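Local structure of phosphate transporter (Thermotoga maritima MSB8, 6L85) at residues B[269-272]-B[273-277]. The protein probably imports phosphate across the membrane, driven by sodium ions, as a bacterial relative of the human SLC20 solute carriers. Numbering follows the deposited sequence.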
ATOM      1  N   VAL B 269     -22.233  18.152   6.743  1.00 35.03           N
ATOM      2  CA  VAL B 269     -22.136  19.617   6.679  1.00 38.26           C
ATOM      3  C   VAL B 269     -21.696  20.081   5.288  1.00 43.39           C
ATOM      4  O   VAL B 269     -22.258  21.035   4.726  1.00 37.89           O
ATOM      5  CB  VAL B 269     -21.190  20.144   7.767  1.00 37.69           C
ATOM      6  CG1 VAL B 269     -21.015  21.632   7.620  1.00 40.22           C
ATOM      7  CG2 VAL B 269     -21.735  19.781   9.166  1.00 36.68           C
ATOM      8  N   MET B 270     -20.681  19.420   4.714  1.00 39.28           N
ATOM      9  CA  MET B 270     -20.225  19.775   3.371  1.00 37.90           C
ATOM     10  C   MET B 270     -21.332  19.586   2.334  1.00 37.88           C
ATOM     11  O   MET B 270     -21.487  20.407   1.428  1.00 35.68           O
ATOM     12  CB  MET B 270     -18.997  18.946   2.990  1.00 31.01           C
ATOM     13  CG  MET B 270     -17.782  19.217   3.896  1.00 40.07           C
ATOM     14  SD  MET B 270     -16.390  18.149   3.490  1.00 45.61           S
ATOM     15  CE  MET B 270     -16.105  18.721   1.803  1.00 38.98           C
ATOM     16  N   ILE B 271     -22.083  18.489   2.431  1.00 39.03           N
ATOM     17  CA  ILE B 271     -23.121  18.214   1.454  1.00 39.79           C
ATOM     18  C   ILE B 271     -24.214  19.263   1.549  1.00 42.52           C
ATOM     19  O   ILE B 271     -24.714  19.734   0.523  1.00 44.67           O
ATOM     20  CB  ILE B 271     -23.674  16.789   1.629  1.00 45.17           C
ATOM     21  CG1 ILE B 271     -22.642  15.752   1.192  1.00 45.26           C
ATOM     22  CG2 ILE B 271     -24.907  16.590   0.787  1.00 47.05           C
ATOM     23  CD1 ILE B 271     -22.945  14.344   1.710  1.00 42.96           C
ATOM     24  N   VAL B 272     -24.578  19.684   2.767  1.00 40.36           N
ATOM     25  CA  VAL B 272     -25.614  20.713   2.863  1.00 42.12           C
ATOM     26  C   VAL B 272     -25.093  22.053   2.323  1.00 48.76           C
ATOM     27  O   VAL B 272     -25.770  22.713   1.518  1.00 44.37           O
ATOM     28  CB  VAL B 272     -26.165  20.820   4.303  1.00 44.61           C
ATOM     29  CG1 VAL B 272     -27.127  22.006   4.443  1.00 39.99           C
ATOM     30  CG2 VAL B 272     -26.925  19.545   4.685  1.00 43.05           C
ATOM     31  N   ALA B 273     -23.869  22.455   2.711  1.00 43.48           N
ATOM     32  CA  ALA B 273     -23.307  23.711   2.198  1.00 44.08           C
ATOM     33  C   ALA B 273     -23.169  23.705   0.679  1.00 44.41           C
ATOM     34  O   ALA B 273     -23.322  24.749   0.035  1.00 47.05           O
ATOM     35  CB  ALA B 273     -21.936  23.993   2.820  1.00 38.83           C
ATOM     36  N   SER B 274     -22.886  22.550   0.089  1.00 40.43           N
ATOM     37  CA  SER B 274     -22.633  22.487  -1.342  1.00 44.22           C
ATOM     38  C   SER B 274     -23.924  22.356  -2.151  1.00 50.46           C
ATOM     39  O   SER B 274     -24.115  23.071  -3.141  1.00 54.17           O
ATOM     40  CB  SER B 274     -21.677  21.325  -1.630  1.00 46.14           C
ATOM     41  OG  SER B 274     -21.775  20.874  -2.965  1.00 61.06           O
ATOM     42  N   THR B 275     -24.825  21.449  -1.761  1.00 47.33           N
ATOM     43  CA  THR B 275     -26.019  21.199  -2.553  1.00 48.23           C
ATOM     44  C   THR B 275     -27.329  21.453  -1.834  1.00 48.85           C
ATOM     45  O   THR B 275     -28.345  21.576  -2.512  1.00 50.90           O
ATOM     46  CB  THR B 275     -26.036  19.758  -3.096  1.00 51.40           C
ATOM     47  OG1 THR B 275     -25.667  18.833  -2.068  1.00 59.91           O
ATOM     48  CG2 THR B 275     -25.056  19.633  -4.267  1.00 58.88           C
ATOM     49  N   GLY B 276     -27.347  21.541  -0.507  1.00 49.64           N
ATOM     50  CA  GLY B 276     -28.610  21.714   0.197  1.00 47.16           C
ATOM     51  C   GLY B 276     -29.247  20.409   0.641  1.00 50.94           C
ATOM     52  O   GLY B 276     -28.903  19.872   1.696  1.00 57.57           O
ATOM     53  N   VAL B 277     -30.187  19.883  -0.140  1.00 55.43           N
ATOM     54  CA  VAL B 277     -30.818  18.619   0.220  1.00 54.49           C
ATOM     55  C   VAL B 277     -29.819  17.487   0.032  1.00 54.44           C
ATOM     56  O   VAL B 277     -29.139  17.404  -0.998  1.00 59.15           O
ATOM     57  CB  VAL B 277     -32.087  18.389  -0.616  1.00 54.51           C
ATOM     58  CG1 VAL B 277     -32.969  17.320   0.029  1.00 60.13           C
ATOM     59  CG2 VAL B 277     -32.868  19.675  -0.767  1.00 59.35           C
TER
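Ala273 N donates to Val269 O at 2.9 Å, an almost straight bond (172° at the hydrogen) in the last turns of helix 260-275, whose C-terminal end is closed by a glycine with positive phi. Val269 and Val272 pack on helix 76-99, and Val269 and Ala273 also meet helix 2-32. Ser274 follows with the next i-to-i+4 bond, its N giving to Met270 O, while its CB rests 3.2 Å from that same oxygen.

At Thr275 the backbone and the side chain both bond to one carbonyl. Its N lies 2.9 Å from Ile271 O, and OG1 donates to the same oxygen, also at 2.9 Å, from the opposite face of the carbonyl plane. The hydroxyl gets there because chi1 of 45° sets OG1 between the backbone N and the carbonyl carbon, folding it back along the helix. The side chains of Ile271 and Thr275 run alongside each other, with Ile271 CG2 3.7 Å from OG1, and Ile271 also packs on Pro279 and Val282 in the following loop.

Gly276 breaks the helical path at phi 93°. Its N makes weak, bent bonds to Val272 O and, at longer range, Ile271 O. The carbonyl of Gly276 points back to Val272: its O receives a CA-H...O contact from Val272 CA at 3.6 Å and lies equally close to Val272 CG2.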